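Local coordinates for protein probable zinc protease PqqL (Escherichia coli, PDB 6OFT) that probably acts as a periplasmic zinc-dependent endopeptidase of the M16 family, this chain being the first half of the protein, at residues 69-72 / 73-76; 104-107 / 108-111. All blocks are in the same frame, centred on the assembly; numbering follows the deposited sequence.

Contact 1. Residues 69-72 / 73-76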
loop_
_atom_site.group_PDB
_atom_site.type_symbol
_atom_site.label_atom_id
_atom_site.label_comp_id
_atom_site.label_asym_id
_atom_site.label_seq_id
_atom_site.Cartn_x
_atom_site.Cartn_y
_atom_site.Cartn_z
ATOM N N GLY A 69 -7.847 13.876 -29.003
ATOM C CA GLY A 69 -7.454 15.070 -28.256
ATOM C C GLY A 69 -8.062 15.165 -26.866
ATOM O O GLY A 69 -7.963 14.228 -26.073
ATOM N N ASN A 70 -8.746 16.278 -26.596
ATOM C CA ASN A 70 -9.398 16.559 -25.317
ATOM C C ASN A 70 -10.863 16.049 -25.209
ATOM O O ASN A 70 -11.546 16.357 -24.224
ATOM C CB ASN A 70 -9.339 18.070 -25.051
ATOM C CG ASN A 70 -9.493 18.427 -23.596
ATOM O OD1 ASN A 70 -8.862 17.835 -22.719
ATOM N ND2 ASN A 70 -10.350 19.396 -23.311
ATOM N N LYS A 71 -11.337 15.260 -26.189
ATOM C CA LYS A 71 -12.732 14.806 -26.200
ATOM C C LYS A 71 -13.118 13.866 -25.041
ATOM O O LYS A 71 -14.280 13.898 -24.651
ATOM C CB LYS A 71 -13.138 14.203 -27.554
ATOM C CG LYS A 71 -13.152 15.213 -28.706
ATOM C CD LYS A 71 -14.363 16.142 -28.685
ATOM C CE LYS A 71 -14.306 17.182 -29.775
ATOM N NZ LYS A 71 -15.094 18.391 -29.418
ATOM N N VAL A 72 -12.183 13.067 -24.475
ATOM C CA VAL A 72 -12.499 12.185 -23.327
ATOM C C VAL A 72 -12.853 13.057 -22.107
ATOM O O VAL A 72 -13.875 12.819 -21.454
ATOM C CB VAL A 72 -11.389 11.113 -23.039
ATOM C CG1 VAL A 72 -11.312 10.710 -21.569
ATOM C CG2 VAL A 72 -11.592 9.877 -23.907
ATOM N N ILE A 73 -12.044 14.105 -21.869
ATOM C CA ILE A 73 -12.229 15.050 -20.767
ATOM C C ILE A 73 -13.496 15.883 -20.960
ATOM O O ILE A 73 -14.255 16.057 -20.001
ATOM C CB ILE A 73 -10.945 15.896 -20.542
ATOM C CG1 ILE A 73 -9.762 15.007 -20.021
ATOM C CG2 ILE A 73 -11.190 17.136 -19.667
ATOM C CD1 ILE A 73 -9.902 14.336 -18.584
ATOM N N GLU A 74 -13.756 16.325 -22.201
ATOM C CA GLU A 74 -14.957 17.092 -22.560
ATOM C C GLU A 74 -16.209 16.240 -22.386
ATOM O O GLU A 74 -17.251 16.775 -22.006
ATOM C CB GLU A 74 -14.878 17.638 -24.006
ATOM C CG GLU A 74 -13.852 18.754 -24.196
ATOM C CD GLU A 74 -13.539 19.188 -25.620
ATOM O OE1 GLU A 74 -14.336 18.882 -26.537
ATOM O OE2 GLU A 74 -12.492 19.848 -25.818
ATOM N N THR A 75 -16.114 14.916 -22.655
ATOM C CA THR A 75 -17.254 14.008 -22.477
ATOM C C THR A 75 -17.549 13.861 -20.976
ATOM O O THR A 75 -18.715 13.952 -20.574
ATOM C CB THR A 75 -17.032 12.668 -23.195
ATOM O OG1 THR A 75 -16.804 12.916 -24.586
ATOM C CG2 THR A 75 -18.222 11.720 -23.048
ATOM N N PHE A 76 -16.504 13.654 -20.151
ATOM C CA PHE A 76 -16.688 13.538 -18.694
ATOM C C PHE A 76 -17.279 14.838 -18.144
ATOM O O PHE A 76 -18.234 14.781 -17.384
ATOM C CB PHE A 76 -15.367 13.202 -17.981
ATOM C CG PHE A 76 -14.970 11.746 -17.994
ATOM C CD1 PHE A 76 -15.820 10.771 -17.478
ATOM C CD2 PHE A 76 -13.723 11.354 -18.470
ATOM C CE1 PHE A 76 -15.437 9.422 -17.461
ATOM C CE2 PHE A 76 -13.343 10.004 -18.455
ATOM C CZ PHE A 76 -14.195 9.054 -17.935
HETATM O O HOH W 1 -9.438 13.987 -23.351
#

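Contact 2. Residues 104-107 / 108-111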
loop_
_atom_site.group_PDB
_atom_site.type_symbol
_atom_site.label_atom_id
_atom_site.label_comp_id
_atom_site.label_asym_id
_atom_site.label_seq_id
_atom_site.Cartn_x
_atom_site.Cartn_y
_atom_site.Cartn_z
ATOM N N THR A 104 -25.720 6.563 -9.946
ATOM C CA THR A 104 -26.286 5.428 -10.684
ATOM C C THR A 104 -27.644 5.808 -11.307
ATOM O O THR A 104 -28.192 5.029 -12.087
ATOM C CB THR A 104 -26.505 4.234 -9.753
ATOM O OG1 THR A 104 -27.356 4.638 -8.683
ATOM C CG2 THR A 104 -25.223 3.670 -9.205
ATOM N N THR A 105 -28.171 6.998 -10.977
ATOM C CA THR A 105 -29.515 7.435 -11.365
ATOM C C THR A 105 -29.674 7.850 -12.849
ATOM O O THR A 105 -30.805 7.831 -13.345
ATOM C CB THR A 105 -30.005 8.518 -10.405
ATOM O OG1 THR A 105 -28.991 9.505 -10.250
ATOM C CG2 THR A 105 -30.350 7.942 -9.023
ATOM N N GLN A 106 -28.576 8.196 -13.559
ATOM C CA GLN A 106 -28.642 8.549 -14.986
ATOM C C GLN A 106 -27.972 7.394 -15.748
ATOM O O GLN A 106 -26.748 7.303 -15.787
ATOM C CB GLN A 106 -27.971 9.912 -15.269
ATOM C CG GLN A 106 -28.739 10.848 -16.214
ATOM C CD GLN A 106 -28.794 10.400 -17.667
ATOM O OE1 GLN A 106 -28.047 9.529 -18.127
ATOM N NE2 GLN A 106 -29.697 10.991 -18.427
ATOM N N LYS A 107 -28.792 6.469 -16.278
ATOM C CA LYS A 107 -28.341 5.255 -16.969
ATOM C C LYS A 107 -27.535 5.516 -18.242
ATOM O O LYS A 107 -26.585 4.784 -18.512
ATOM C CB LYS A 107 -29.525 4.302 -17.255
ATOM C CG LYS A 107 -30.369 3.917 -16.021
ATOM C CD LYS A 107 -29.525 3.353 -14.868
ATOM C CE LYS A 107 -30.340 2.942 -13.671
ATOM N NZ LYS A 107 -29.459 2.484 -12.561
ATOM N N GLN A 108 -27.874 6.565 -19.003
ATOM C CA GLN A 108 -27.138 6.896 -20.234
ATOM C C GLN A 108 -25.698 7.328 -19.913
ATOM O O GLN A 108 -24.784 7.026 -20.683
ATOM C CB GLN A 108 -27.885 7.952 -21.087
ATOM C CG GLN A 108 -29.129 7.417 -21.817
ATOM C CD GLN A 108 -30.253 6.937 -20.906
ATOM O OE1 GLN A 108 -30.778 7.683 -20.062
ATOM N NE2 GLN A 108 -30.634 5.668 -21.052
ATOM N N ASN A 109 -25.495 7.989 -18.748
ATOM C CA ASN A 109 -24.176 8.424 -18.279
ATOM C C ASN A 109 -23.342 7.223 -17.856
ATOM O O ASN A 109 -22.152 7.183 -18.158
ATOM C CB ASN A 109 -24.314 9.418 -17.144
ATOM C CG ASN A 109 -24.764 10.777 -17.607
ATOM O OD1 ASN A 109 -24.831 11.069 -18.800
ATOM N ND2 ASN A 109 -25.069 11.647 -16.678
ATOM N N LEU A 110 -23.974 6.218 -17.203
ATOM C CA LEU A 110 -23.291 4.979 -16.818
ATOM C C LEU A 110 -22.745 4.303 -18.067
ATOM O O LEU A 110 -21.588 3.880 -18.081
ATOM C CB LEU A 110 -24.251 4.008 -16.109
ATOM C CG LEU A 110 -24.485 4.168 -14.622
ATOM C CD1 LEU A 110 -25.482 3.122 -14.143
ATOM C CD2 LEU A 110 -23.175 4.030 -13.822
ATOM N N GLN A 111 -23.583 4.235 -19.126
ATOM C CA GLN A 111 -23.274 3.651 -20.430
ATOM C C GLN A 111 -22.140 4.398 -21.144
ATOM O O GLN A 111 -21.226 3.770 -21.691
ATOM C CB GLN A 111 -24.555 3.571 -21.286
ATOM C CG GLN A 111 -24.383 3.021 -22.709
ATOM C CD GLN A 111 -23.537 1.764 -22.808
ATOM O OE1 GLN A 111 -23.736 0.763 -22.083
ATOM N NE2 GLN A 111 -22.571 1.803 -23.727
HETATM O O HOH W 2 -31.495 7.245 -17.136
#

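Contact 1. Residues 69-72 / 73-76
The first turn of helix 71-77, in the M16 peptidase domain, is closed here by i to i+4 bonds and by side chains that reach along it. Asn-70 holds the N-cap position, and its carbonyl O takes the backbone N of Glu-74 at 3.0 Å. Its side chain makes no capping bond; with CG anti to the backbone N (chi1 -158°), the amide swings over to Glu-74 instead, where ND2 gives OE2 a weak hydrogen bond of 3.3 Å, amide and carboxylate planes standing 79° apart. The other carboxylate oxygen, OE1, forms a salt bridge with Lys-71 NZ at 3.0 Å, the ammonium arriving nearly along the C-O axis, so Glu-74 is shared between two exposed side chains. A water accepts from Ile-73 N and lies within hydrogen-bonding distance of Gly-69 O. On the buried side, Val-72 and Phe-76 lie side by side, with Val-72 CG1 3.8 Å from Phe-76 CE2, against helix 107-122, touching Trp-120 and Ile-116 respectively. Lys-71 O accepts twice from Thr-75, from N at 2.9 Å and from OG1, which reach it from opposite faces of the carbonyl plane. A valine at this position removes the hydroxyl, and Lys-71 O would probably be held less firmly, with the Thr-75 N bond remaining on one face. The hydroxyl bond is short: Thr-75 OG1 lies 2.7 Å from Lys-71 O.

Contact 2. Residues 104-107 / 108-111
Gln-106 caps the start of helix 107-122 by reaching forward over the first turn to the backbone N of Asn-109. An unusual chi1 of -136°, together with a bend at chi2, brings Gln-106 OE1 to 3.0 Å from Asn-109 N, which lies in the plane of the side-chain carbonyl. This is an N-cap bond made by a glutamine, one methylene longer than the more usual asparagine. The backbone O of Gln-106 receives Leu-110 N at 3.3 Å and, weakly, Asn-109 N, whose hydrogen thus has both carbonyls of the capping residue before it. The side-chain amides of Gln-106 and Asn-109 cross at a slant, planes 32° apart, with Asn-109 CG 3.6 Å from Gln-106 OE1. Gln-108, also bent at chi2, turns its amide at about a right angle to that of Gln-106, and a water bridges its OE1 to Lys-107 N. Lys-107 folds the other way: its bend at chi2 (-53°), followed by an extended end, carries NZ back to Thr-104 O at 2.9 Å, and Glu-211 supplies a salt bridge to the same ammonium. The lysine's aliphatic part runs beside Leu-110, with Lys-107 CD 4.1 Å from Leu-110 CD1. Thr-104 and Leu-110 both rest on Val-32 of strand 31-38, while Gln-111 NE2 bonds Asn-219 OD1 on helix 209-220; the loop leading out of strand 96-103 passes through the cap into helix 107-122.

In the fold
Contacts 1 and 2 mark the starts of two helices in the same M16 peptidase domain, in series along the chain, with centres about 17 Å apart and nearest atoms about 7 Å apart. They do not touch. Helix 107-122 connects them: contact 2 forms its first turn, and further along, Gln-112, Ile-116 and Trp-120 meet side chains of contact 1. Residues 69-76 lie nearer the predicted zinc site, the side chain of Asn-70 about 8 Å from that of Glu-134 and the side chain of Ile-73 about 10 Å from that of His-58. Residues 104-111 lie away from that site, where strand 96-103 leads into helix 107-122.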